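Local coordinates for peptidoglycan-recognition protein SA (PDB 1SXR) that recognises peptidoglycan of Gram-positive bacteria and activates the Toll pathway in the innate immune response of Drosophila, at residues 63-68 / 74-79; 107-112 / 130-135; 36-41 / 139-144; 117-120 / 124-127; 46-51 / 55-60. All blocks are in the same frame, centred on the assembly; numbering follows the deposited sequence. Where two conformers were deposited one is given.

Contact 1: 63-68 / 74-79; sequences AYHQNE and ISYNFL. With EDO (1,2-ethanediol), chain D.
A histidine ring here takes its hydrogen bond from a main-chain amide: the N-H of Ser75 donates to ND1 of His65 in a bent bond, with 2.9 Å from N to ND1 and an angle of 146° at the hydrogen. The amide lies only 10° out of the imidazole plane, so it meets the ring at its edge. CG of His65 stands beside its own backbone N (chi1 -73°), and the ring leaves helix 50-67 toward the loop. CA of Ile74 lies along the same edge. The Ser75 hydroxyl lies over the phenol ring of the next residue, Tyr76, with OG 3.3 Å above the plane near its centre. The same OG hydrogen-bonds O2 of a bound 1,2-ethanediol at 2.8 Å. The diol carbon C1 approaches His65 NE2 at 3.5 Å. This diol, probably from the crystallisation liquor, lies by Ser75 and Tyr76, which fall in the inferred peptidoglycan-binding range 71-76, and so may mark part of that surface. Because ND1 accepts the hydrogen bond of the Ser75 amide, it must bear a lone pair there, and a proton on the ring is most likely on NE2, the nitrogen nearer the diol.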
# COMPACT_ATOMS: atom_id res chain seq x y z
N ALA A 63 1.90 -12.68 -9.40
CA ALA A 63 1.95 -13.26 -10.74
C ALA A 63 1.16 -12.42 -11.73
O ALA A 63 1.60 -12.18 -12.85
CB ALA A 63 1.41 -14.67 -10.71
N TYR A 64 -0.03 -12.00 -11.34
CA TYR A 64 -0.81 -11.14 -12.23
C TYR A 64 -0.07 -9.81 -12.47
O TYR A 64 0.09 -9.35 -13.60
CB TYR A 64 -2.18 -10.89 -11.58
CG TYR A 64 -3.09 -9.96 -12.34
CD1 TYR A 64 -3.48 -10.23 -13.63
CD2 TYR A 64 -3.57 -8.82 -11.71
CE1 TYR A 64 -4.35 -9.33 -14.30
CE2 TYR A 64 -4.41 -7.95 -12.35
CZ TYR A 64 -4.79 -8.20 -13.64
OH TYR A 64 -5.63 -7.27 -14.24
N HIS A 65 0.43 -9.18 -11.42
CA HIS A 65 1.11 -7.92 -11.61
C HIS A 65 2.39 -8.03 -12.44
O HIS A 65 2.64 -7.20 -13.31
CB HIS A 65 1.43 -7.31 -10.25
CG HIS A 65 0.23 -6.77 -9.56
ND1 HIS A 65 0.29 -5.94 -8.45
CD2 HIS A 65 -1.08 -6.91 -9.85
CE1 HIS A 65 -0.94 -5.63 -8.07
NE2 HIS A 65 -1.79 -6.19 -8.91
N GLN A 66 3.21 -9.04 -12.16
CA GLN A 66 4.47 -9.22 -12.89
C GLN A 66 4.28 -9.70 -14.32
O GLN A 66 4.96 -9.20 -15.22
CB GLN A 66 5.38 -10.20 -12.15
CG GLN A 66 6.01 -9.57 -10.92
CD GLN A 66 6.97 -10.54 -10.20
OE1 GLN A 66 6.68 -11.74 -10.11
NE2 GLN A 66 8.09 -10.01 -9.70
N ASN A 67 3.37 -10.64 -14.53
CA ASN A 67 3.31 -11.34 -15.82
C ASN A 67 2.20 -10.89 -16.74
O ASN A 67 2.23 -11.23 -17.94
CB ASN A 67 3.20 -12.84 -15.59
CG ASN A 67 4.38 -13.38 -14.79
OD1 ASN A 67 5.48 -12.84 -14.84
ND2 ASN A 67 4.15 -14.44 -14.05
N GLU A 68 1.21 -10.16 -16.20
CA GLU A 68 0.14 -9.64 -17.04
C GLU A 68 0.17 -8.12 -17.10
O GLU A 68 -0.09 -7.53 -18.15
CB GLU A 68 -1.23 -10.13 -16.58
CG GLU A 68 -1.42 -11.63 -16.77
CD GLU A 68 -1.30 -12.07 -18.22
OE1 GLU A 68 -1.79 -11.35 -19.12
OE2 GLU A 68 -0.72 -13.16 -18.45
N ILE A 74 4.68 -6.99 -7.19
CA ILE A 74 3.38 -6.56 -6.70
C ILE A 74 3.37 -5.02 -6.59
O ILE A 74 4.37 -4.40 -6.16
CB ILE A 74 3.03 -7.26 -5.37
CG1 ILE A 74 1.53 -7.23 -5.10
CG2 ILE A 74 3.93 -6.88 -4.24
CD1 ILE A 74 1.10 -8.43 -4.27
N SER A 75 2.28 -4.39 -7.02
CA SER A 75 2.33 -2.93 -7.28
C SER A 75 2.54 -2.11 -6.01
O SER A 75 3.21 -1.06 -6.02
CB SER A 75 1.06 -2.48 -7.98
OG SER A 75 -0.04 -2.62 -7.08
N TYR A 76 1.94 -2.59 -4.92
CA TYR A 76 1.92 -1.83 -3.65
C TYR A 76 3.20 -2.03 -2.88
O TYR A 76 3.81 -3.10 -2.95
CB TYR A 76 0.74 -2.30 -2.78
CG TYR A 76 -0.55 -2.41 -3.55
CD1 TYR A 76 -1.24 -1.27 -3.94
CD2 TYR A 76 -1.06 -3.64 -3.88
CE1 TYR A 76 -2.43 -1.39 -4.68
CE2 TYR A 76 -2.24 -3.77 -4.59
CZ TYR A 76 -2.91 -2.65 -4.98
OH TYR A 76 -4.10 -2.75 -5.69
N ASN A 77 3.61 -1.04 -2.08
CA ASN A 77 4.77 -1.27 -1.20
C ASN A 77 4.45 -2.25 -0.07
O ASN A 77 5.28 -3.07 0.27
CB ASN A 77 5.31 0.05 -0.67
CG ASN A 77 5.93 0.90 -1.77
OD1 ASN A 77 5.24 1.69 -2.38
ND2 ASN A 77 7.21 0.68 -2.07
N PHE A 78 3.24 -2.13 0.49
CA PHE A 78 2.74 -3.03 1.57
C PHE A 78 1.28 -3.33 1.38
O PHE A 78 0.54 -2.54 0.78
CB PHE A 78 2.91 -2.35 2.94
CG PHE A 78 4.35 -2.08 3.27
CD1 PHE A 78 5.17 -3.13 3.69
CD2 PHE A 78 4.89 -0.81 3.12
CE1 PHE A 78 6.53 -2.91 3.96
CE2 PHE A 78 6.24 -0.59 3.38
CZ PHE A 78 7.06 -1.63 3.80
N LEU A 79 0.86 -4.46 1.95
CA LEU A 79 -0.55 -4.85 1.94
C LEU A 79 -0.95 -5.27 3.35
O LEU A 79 -0.12 -5.78 4.09
CB LEU A 79 -0.83 -6.02 0.97
CG LEU A 79 -0.45 -5.83 -0.50
CD1 LEU A 79 0.99 -6.33 -0.78
CD2 LEU A 79 -1.45 -6.47 -1.42
C1 EDO D . -2.90 -3.12 -10.17
O1 EDO D . -3.04 -2.01 -11.08
C2 EDO D . -2.99 -2.63 -8.73
O2 EDO D . -2.11 -1.52 -8.53

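Contact 2: 107-112 / 130-135; sequences TGIAFI and DLLACG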
# COMPACT_ATOMS: atom_id res chain seq x y z
N THR A 107 4.84 5.96 -0.80
CA THR A 107 4.71 4.59 -0.35
C THR A 107 3.26 4.20 -0.48
O THR A 107 2.42 4.86 0.13
CB THR A 107 5.11 4.47 1.13
OG1 THR A 107 6.47 4.89 1.28
CG2 THR A 107 5.09 3.04 1.55
N GLY A 108 2.96 3.18 -1.29
CA GLY A 108 1.58 2.74 -1.52
C GLY A 108 1.22 1.61 -0.58
O GLY A 108 1.93 0.58 -0.52
N ILE A 109 0.13 1.78 0.17
CA ILE A 109 -0.31 0.76 1.13
C ILE A 109 -1.71 0.34 0.76
O ILE A 109 -2.60 1.20 0.69
CB ILE A 109 -0.30 1.34 2.54
CG1 ILE A 109 1.12 1.79 2.93
CG2 ILE A 109 -0.90 0.36 3.58
CD1 ILE A 109 1.15 2.55 4.27
N ALA A 110 -1.90 -0.96 0.51
CA ALA A 110 -3.22 -1.45 0.16
C ALA A 110 -3.80 -2.26 1.29
O ALA A 110 -3.16 -3.20 1.77
CB ALA A 110 -3.17 -2.29 -1.12
N PHE A 111 -5.04 -1.93 1.65
CA PHE A 111 -5.83 -2.84 2.46
C PHE A 111 -6.38 -3.95 1.58
O PHE A 111 -7.00 -3.67 0.54
CB PHE A 111 -6.96 -2.06 3.08
CG PHE A 111 -6.49 -1.13 4.17
CD1 PHE A 111 -6.32 -1.58 5.49
CD2 PHE A 111 -6.18 0.19 3.87
CE1 PHE A 111 -5.88 -0.70 6.48
CE2 PHE A 111 -5.73 1.08 4.87
CZ PHE A 111 -5.59 0.62 6.18
N ILE A 112 -6.13 -5.21 1.97
CA ILE A 112 -6.63 -6.34 1.19
C ILE A 112 -8.16 -6.46 1.37
O ILE A 112 -8.64 -6.67 2.49
CB ILE A 112 -5.94 -7.65 1.61
CG1 ILE A 112 -4.42 -7.52 1.39
CG2 ILE A 112 -6.55 -8.83 0.85
CD1 ILE A 112 -3.62 -8.73 1.92
N ASP A 130 0.18 1.86 12.87
CA ASP A 130 1.47 1.42 13.42
C ASP A 130 2.55 1.42 12.36
O ASP A 130 3.69 1.78 12.63
CB ASP A 130 1.39 0.03 14.03
CG ASP A 130 0.48 -0.03 15.24
OD1 ASP A 130 0.05 1.03 15.73
OD2 ASP A 130 0.14 -1.12 15.74
N LEU A 131 2.20 0.99 11.14
CA LEU A 131 3.18 0.97 10.04
C LEU A 131 3.70 2.39 9.68
O LEU A 131 4.90 2.59 9.42
CB LEU A 131 2.59 0.26 8.80
CG LEU A 131 3.52 0.10 7.58
CD1 LEU A 131 4.71 -0.82 7.87
CD2 LEU A 131 2.70 -0.44 6.41
N LEU A 132 2.78 3.35 9.64
CA LEU A 132 3.13 4.73 9.33
C LEU A 132 4.02 5.29 10.41
O LEU A 132 5.03 5.94 10.11
CB LEU A 132 1.87 5.57 9.20
CG LEU A 132 1.03 5.12 8.01
CD1 LEU A 132 -0.30 5.85 7.98
CD2 LEU A 132 1.79 5.30 6.73
N ALA A 133 3.69 5.02 11.67
CA ALA A 133 4.47 5.63 12.74
C ALA A 133 5.86 5.03 12.76
O ALA A 133 6.84 5.71 13.03
CB ALA A 133 3.79 5.42 14.08
N CYS A 134 5.94 3.72 12.49
CA CYS A 134 7.20 3.04 12.41
C CYS A 134 8.05 3.56 11.25
O CYS A 134 9.26 3.77 11.39
CB CYS A 134 6.94 1.53 12.27
SG CYS A 134 8.45 0.56 12.37
N GLY A 135 7.42 3.80 10.10
CA GLY A 135 8.13 4.37 8.96
C GLY A 135 8.76 5.71 9.29
O GLY A 135 9.89 6.00 8.87
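Ile109 brings a single methyl, CD1, against two leucines of helix 122-137, and the close packing of this contact is confined to that point. CD1 lies 3.7 Å from CD2 of Leu132 and 4.0 Å from CD2 of Leu131. The approaches differ: Ile109 and Leu131 reach toward each other tip to tip, whereas Leu132 comes obliquely across the isoleucine. The leucines also take different first torsions. Leu131 sets CG anti to its backbone N (chi1 -177°), while Leu132 keeps CG beside the N (chi1 -66°), and in this way two successive helical residues present CD2 to one methyl. Beyond this apolar core the backbones stay apart, the nearest CA atoms, those of Ile109 and Leu131, being 9.6 Å from each other; branched aliphatic chains are long enough to bridge this separation and need no polar partner. The far side of the helix turn is looser, with Ala133 facing solvent and Asp130, partly exposed, hydrogen-bonded through OD1 to Gln126 NE2. Cys134 is buried and joined to Cys11 by a disulfide. A helix laid on a central strand of a mixed sheet through aliphatic side chains is characteristic of the alpha/beta amidase fold shared by peptidoglycan recognition proteins.

Contact 3: 36-41 / 139-144; sequences RYVVIH and GELSED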
# COMPACT_ATOMS: atom_id res chain seq x y z
N ARG A 36 7.78 11.31 1.26
CA ARG A 36 6.95 12.41 1.76
C ARG A 36 5.48 12.23 1.50
O ARG A 36 4.67 13.07 1.89
CB ARG A 36 7.44 13.74 1.17
CG ARG A 36 8.87 14.03 1.58
CD ARG A 36 9.37 15.40 1.22
NE ARG A 36 10.80 15.47 1.50
CZ ARG A 36 11.35 15.74 2.68
NH1 ARG A 36 10.59 16.00 3.74
NH2 ARG A 36 12.67 15.76 2.81
N TYR A 37 5.13 11.12 0.83
CA TYR A 37 3.75 10.80 0.49
C TYR A 37 3.42 9.34 0.78
O TYR A 37 4.21 8.46 0.47
CB TYR A 37 3.54 11.05 -1.00
CG TYR A 37 3.50 12.52 -1.36
CD1 TYR A 37 2.35 13.27 -1.12
CD2 TYR A 37 4.59 13.14 -1.92
CE1 TYR A 37 2.30 14.61 -1.44
CE2 TYR A 37 4.55 14.48 -2.26
CZ TYR A 37 3.40 15.21 -2.01
OH TYR A 37 3.32 16.55 -2.35
N VAL A 38 2.25 9.10 1.36
CA VAL A 38 1.70 7.75 1.54
C VAL A 38 0.37 7.71 0.81
O VAL A 38 -0.49 8.58 1.01
CB VAL A 38 1.48 7.46 3.03
CG1 VAL A 38 0.78 6.12 3.21
CG2 VAL A 38 2.80 7.50 3.76
N VAL A 39 0.19 6.73 -0.07
CA VAL A 39 -1.05 6.60 -0.84
C VAL A 39 -1.81 5.36 -0.37
O VAL A 39 -1.25 4.25 -0.38
CB VAL A 39 -0.79 6.43 -2.34
CG1 VAL A 39 -2.14 6.56 -3.09
CG2 VAL A 39 0.25 7.48 -2.81
N ILE A 40 -3.07 5.53 0.03
CA ILE A 40 -3.88 4.41 0.50
C ILE A 40 -4.76 3.87 -0.62
O ILE A 40 -5.41 4.63 -1.36
CB ILE A 40 -4.78 4.83 1.70
CG1 ILE A 40 -3.96 5.40 2.87
CG2 ILE A 40 -5.61 3.63 2.18
CD1 ILE A 40 -2.84 4.49 3.31
N HIS A 41 -4.76 2.54 -0.73
CA HIS A 41 -5.50 1.80 -1.76
C HIS A 41 -6.25 0.66 -1.10
O HIS A 41 -6.01 0.30 0.04
CB HIS A 41 -4.51 1.20 -2.77
CG HIS A 41 -4.08 2.17 -3.81
ND1 HIS A 41 -4.91 2.57 -4.84
CD2 HIS A 41 -2.90 2.83 -4.00
CE1 HIS A 41 -4.27 3.42 -5.62
NE2 HIS A 41 -3.05 3.60 -5.13
N GLY A 139 12.99 6.50 9.55
CA GLY A 139 13.50 7.39 8.52
C GLY A 139 13.01 7.05 7.14
O GLY A 139 13.49 7.61 6.16
N GLU A 140 12.06 6.11 7.06
CA GLU A 140 11.46 5.76 5.75
C GLU A 140 10.49 6.83 5.25
O GLU A 140 10.40 7.08 4.03
CB GLU A 140 10.72 4.41 5.84
CG GLU A 140 11.54 3.21 6.31
CD GLU A 140 12.59 2.76 5.30
OE1 GLU A 140 12.59 3.22 4.14
OE2 GLU A 140 13.42 1.91 5.70
N LEU A 141 9.76 7.46 6.19
CA LEU A 141 8.80 8.52 5.90
C LEU A 141 9.22 9.82 6.58
O LEU A 141 9.79 9.78 7.68
CB LEU A 141 7.41 8.13 6.43
CG LEU A 141 6.76 6.90 5.81
CD1 LEU A 141 5.38 6.62 6.41
CD2 LEU A 141 6.67 7.07 4.30
N SER A 142 8.95 10.96 5.96
CA SER A 142 9.27 12.22 6.62
C SER A 142 8.35 12.39 7.82
O SER A 142 7.24 11.84 7.88
CB SER A 142 9.13 13.40 5.66
OG SER A 142 7.83 13.48 5.12
N GLU A 143 8.81 13.16 8.81
CA GLU A 143 7.96 13.38 9.99
C GLU A 143 6.66 14.11 9.62
O GLU A 143 5.65 13.96 10.31
CB GLU A 143 8.75 14.12 11.09
CG GLU A 143 9.86 13.28 11.74
CD GLU A 143 10.28 13.79 13.12
OE1 GLU A 143 10.27 15.02 13.32
OE2 GLU A 143 10.62 12.96 14.00
N ASP A 144 6.67 14.90 8.53
CA ASP A 144 5.47 15.60 8.10
C ASP A 144 4.88 15.06 6.79
O ASP A 144 4.35 15.83 5.98
CB ASP A 144 5.71 17.11 7.97
CG ASP A 144 6.87 17.45 7.05
OD1 ASP A 144 7.72 16.57 6.77
OD2 ASP A 144 7.01 18.58 6.55
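Val38 and Leu141 meet through methyl groups, CG2 of the valine lying 3.8 Å from CD1 and 3.9 Å from CD2 of the leucine, with the two side chains crossing at about a right angle. One valine methyl rests against both tips of the leucine fork, a fit that two branched apolar residues make well. Alongside, Arg36 runs past Ser142. Its CG is 3.7 Å from Ser142 OG, and NH1 comes to 3.5 Å from Ser142 CB, a packing contact made by the long aliphatic arm and the end of the guanidinium group. The arm is extended from CG to NE, which carries the charge outward past the small serine. There Asp144 OD1 stands at the guanidinium edge, 4.2 Å from NH1, beyond salt-bridge range, though the opposite charges probably attract weakly. In the next shell, a Schellman motif at Gly139 (phi 81°, easy for glycine) turns the chain out of helix 122-137 toward strand 141-142, which carries Leu141 and Ser142, and Glu140 just before it is salt-bridged to Arg33. Farther out, Leu132 of helix 122-137 touches both Val38 and Leu141, and strand 35-42 lies in the mixed sheet between strands 106-111 and 145-149.

Contact 4: 117-120 / 124-127; sequences DKLP and ALQA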
# COMPACT_ATOMS: atom_id res chain seq x y z
N ASP A 117 -17.99 -0.19 0.69
CA ASP A 117 -19.21 -0.19 1.53
C ASP A 117 -18.98 -0.59 3.00
O ASP A 117 -19.94 -0.64 3.79
CB ASP A 117 -20.27 -1.16 0.96
CG ASP A 117 -20.85 -0.72 -0.38
OD1 ASP A 117 -21.10 0.49 -0.57
OD2 ASP A 117 -21.12 -1.53 -1.31
N LYS A 118 -17.74 -0.88 3.36
CA LYS A 118 -17.41 -1.25 4.73
C LYS A 118 -15.97 -0.86 5.00
O LYS A 118 -15.23 -0.55 4.06
CB LYS A 118 -17.55 -2.76 4.92
CG LYS A 118 -16.54 -3.58 4.08
CD LYS A 118 -16.69 -5.09 4.25
CE LYS A 118 -15.50 -5.81 3.59
NZ LYS A 118 -15.73 -7.27 3.42
N LEU A 119 -15.57 -0.91 6.26
CA LEU A 119 -14.20 -0.61 6.64
C LEU A 119 -13.39 -1.88 6.82
O LEU A 119 -13.96 -2.95 7.08
CB LEU A 119 -14.17 0.16 7.97
CG LEU A 119 -14.61 1.61 7.99
CD1 LEU A 119 -14.52 2.11 9.42
CD2 LEU A 119 -13.72 2.44 7.08
N PRO A 120 -12.07 -1.78 6.69
CA PRO A 120 -11.20 -2.86 7.13
C PRO A 120 -11.41 -3.13 8.62
O PRO A 120 -11.95 -2.26 9.33
CB PRO A 120 -9.79 -2.31 6.89
CG PRO A 120 -9.99 -1.31 5.77
CD PRO A 120 -11.31 -0.64 6.12
N ALA A 124 -6.70 -4.29 11.15
CA ALA A 124 -6.05 -3.78 9.92
C ALA A 124 -5.80 -2.28 10.00
O ALA A 124 -4.71 -1.81 9.66
CB ALA A 124 -6.87 -4.15 8.67
N LEU A 125 -6.79 -1.53 10.46
CA LEU A 125 -6.64 -0.09 10.60
C LEU A 125 -5.52 0.26 11.58
O LEU A 125 -4.71 1.13 11.31
CB LEU A 125 -7.96 0.57 11.01
CG LEU A 125 -9.09 0.43 9.99
CD1 LEU A 125 -10.44 0.90 10.55
CD2 LEU A 125 -8.75 1.22 8.72
N GLN A 126 -5.45 -0.44 12.71
CA GLN A 126 -4.41 -0.14 13.69
C GLN A 126 -3.03 -0.52 13.13
O GLN A 126 -2.03 0.17 13.38
CB GLN A 126 -4.68 -0.86 15.01
CG GLN A 126 -3.71 -0.47 16.11
CD GLN A 126 -3.81 1.00 16.49
OE1 GLN A 126 -4.90 1.50 16.78
NE2 GLN A 126 -2.68 1.69 16.50
N ALA A 127 -2.98 -1.60 12.36
CA ALA A 127 -1.72 -2.02 11.74
C ALA A 127 -1.18 -0.96 10.77
O ALA A 127 0.02 -0.71 10.72
CB ALA A 127 -1.86 -3.39 11.03
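The loop runs extended through Leu119 and Pro120 and then turns into helix 122-137, bringing the CA atoms of Pro120 and Ala124 to 5.9 Å. This is a hydrophobic staple at the N-terminal end of the helix: Pro120, the residue before Ser121, packs on Leu125, five residues on, beside the N-cap hydrogen bond that Ser121 OG accepts from the amide of Ala124. Pro120 is the centre of the contact. Its CB faces CB of Ala124 at 3.9 Å, a separation that the small alanine methyl allows, and the other ring carbons lie against Leu125, with CG at 4.1 Å from Leu125 CD2. Proline suits the place because its rigid ring offers a compact apolar surface while its phi is already fixed near the value required (-59°). Leu125 crosses the proline at about a right angle. Its CG lies beside its own backbone N (chi1 -64°), which directs the fork back toward the loop, so that CD2 meets the ring and CD1 goes to the backbone. At the outer margin Leu119, exposed to solvent, adds a looser touch, CD1 to CD1 of Leu125 at 4.4 Å. Inward, Phe111 of strand 106-111 packs against Pro120, Ala124 and Leu125, and Leu163 of helix 161-167 also touches the proline. The shortest approach across the segments is that of Leu125 CD1 to the carbonyl oxygen Pro120 O, at 3.7 Å.

Contact 5: 46-51 / 55-60; sequences GECSGL and AEILQN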
# COMPACT_ATOMS: atom_id res chain seq x y z
N GLY A 46 -9.26 -10.49 -3.24
CA GLY A 46 -8.23 -11.15 -2.42
C GLY A 46 -8.47 -11.20 -0.92
O GLY A 46 -7.57 -11.58 -0.18
N GLU A 47 -9.66 -10.85 -0.43
CA GLU A 47 -9.86 -10.77 1.03
C GLU A 47 -9.41 -12.07 1.71
O GLU A 47 -9.65 -13.15 1.19
CB GLU A 47 -11.33 -10.42 1.39
CG GLU A 47 -11.56 -10.24 2.89
CD GLU A 47 -12.93 -9.66 3.26
OE1 GLU A 47 -13.41 -8.74 2.57
OE2 GLU A 47 -13.51 -10.13 4.27
N CYS A 48 -8.70 -11.95 2.82
CA CYS A 48 -8.08 -13.11 3.45
C CYS A 48 -7.71 -12.79 4.90
O CYS A 48 -7.48 -11.63 5.26
CB CYS A 48 -6.86 -13.55 2.63
SG CYS A 48 -5.57 -12.29 2.45
N SER A 49 -7.67 -13.82 5.74
CA SER A 49 -7.33 -13.65 7.14
C SER A 49 -6.16 -14.56 7.46
O SER A 49 -6.26 -15.80 7.37
CB SER A 49 -8.51 -14.03 8.04
OG SER A 49 -9.69 -13.33 7.71
N GLY A 50 -5.04 -13.95 7.79
CA GLY A 50 -3.91 -14.68 8.28
C GLY A 50 -3.00 -15.13 7.16
O GLY A 50 -3.42 -15.31 6.02
N LEU A 51 -1.75 -15.37 7.54
CA LEU A 51 -0.73 -15.70 6.56
C LEU A 51 -1.05 -16.96 5.77
O LEU A 51 -0.81 -17.01 4.57
CB LEU A 51 0.62 -15.84 7.27
CG LEU A 51 1.86 -16.23 6.46
CD1 LEU A 51 2.16 -15.27 5.34
CD2 LEU A 51 3.09 -16.41 7.40
N ALA A 55 -1.22 -16.04 1.85
CA ALA A 55 -0.03 -16.25 1.04
C ALA A 55 -0.36 -16.61 -0.41
O ALA A 55 0.27 -16.06 -1.33
CB ALA A 55 0.90 -17.32 1.66
N GLU A 56 -1.29 -17.52 -0.63
CA GLU A 56 -1.56 -17.94 -2.01
C GLU A 56 -2.17 -16.77 -2.79
O GLU A 56 -1.86 -16.55 -3.99
CB GLU A 56 -2.50 -19.14 -2.06
CG GLU A 56 -2.55 -19.75 -3.46
CD GLU A 56 -3.54 -20.88 -3.57
OE1 GLU A 56 -3.86 -21.50 -2.53
OE2 GLU A 56 -4.00 -21.16 -4.71
N ILE A 57 -3.00 -16.01 -2.11
CA ILE A 57 -3.61 -14.85 -2.74
C ILE A 57 -2.54 -13.87 -3.18
O ILE A 57 -2.59 -13.34 -4.30
CB ILE A 57 -4.65 -14.26 -1.81
CG1 ILE A 57 -5.89 -15.17 -1.84
CG2 ILE A 57 -5.00 -12.84 -2.22
CD1 ILE A 57 -6.77 -15.08 -0.66
N LEU A 58 -1.55 -13.63 -2.31
CA LEU A 58 -0.51 -12.68 -2.64
C LEU A 58 0.39 -13.24 -3.75
O LEU A 58 0.86 -12.50 -4.62
CB LEU A 58 0.32 -12.36 -1.39
CG LEU A 58 -0.46 -11.58 -0.34
CD1 LEU A 58 0.32 -11.63 1.01
CD2 LEU A 58 -0.73 -10.12 -0.79
N GLN A 59 0.66 -14.54 -3.70
CA GLN A 59 1.46 -15.16 -4.78
C GLN A 59 0.83 -14.95 -6.15
O GLN A 59 1.52 -14.62 -7.14
CB GLN A 59 1.70 -16.65 -4.51
CG GLN A 59 2.61 -16.89 -3.29
CD GLN A 59 2.51 -18.31 -2.82
OE1 GLN A 59 2.12 -19.20 -3.59
NE2 GLN A 59 2.86 -18.55 -1.58
N ASN A 60 -0.47 -15.17 -6.23
CA ASN A 60 -1.15 -15.01 -7.52
C ASN A 60 -1.37 -13.54 -7.89
O ASN A 60 -1.32 -13.17 -9.08
CB ASN A 60 -2.43 -15.82 -7.51
CG ASN A 60 -2.13 -17.30 -7.55
OD1 ASN A 60 -1.34 -17.76 -8.38
ND2 ASN A 60 -2.73 -18.05 -6.63
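Ile57 spreads both of its branches over the loop ahead of its own helix. With CG1 beside the backbone N (chi1 -75°) and CG2 anti to it, CG2 settles 3.5 Å from Gly46 O and CD1 lies 3.6 Å from the same oxygen. A beta-branched residue suits the place, since its two arms straddle that carbonyl oxygen while CD1 goes on to CB of Cys48, also at 3.6 Å. Gly46 has a positive phi (108°) and lies close under Ile57 CG2, a backbone shape and a closeness that suit a residue without a side chain. Cys48 holds SG between its backbone N and carbonyl carbon (chi1 60°), and the sulfur is bonded to Cys54 in a disulfide that closes the loop onto the first part of the helix. The CB of Glu47 points away from the helix segment, and its carboxylate forms a salt bridge with Lys118. Farther along, Ala55 N donates to Leu51 O at 2.9 Å, the ordinary helical step of four residues, and Ala55 CB lies 3.4 Å from the same Leu51 O. Trp20 of helix 17-20 touches Leu51, Ala55 and Leu58, Tyr87 of strand 86-88 touches Leu51 and Leu58, and Ile112, just after strand 106-111, packs on Cys48, so the opening turns of helix 50-67 lie against a short helix and parts of the sheet.

From the N terminus, strand 35-42 opens contact 3, whose partner 139-144 comes almost a hundred residues later, so the other four contacts nest inside its loop. Contact 5 closes first, at the start of helix 50-67, and contact 1 follows at that helix's end; Leu58 and Leu79 touch between them. Contact 2 then opens on strand 106-111, beside strand 78-80 reached from contact 1, and encloses contact 4 before closing on helix 122-137. A salt bridge links contact 4 back to contact 5. Backbone hydrogen bonds between strands 106-111 and 35-42 tie contact 2 to contact 3.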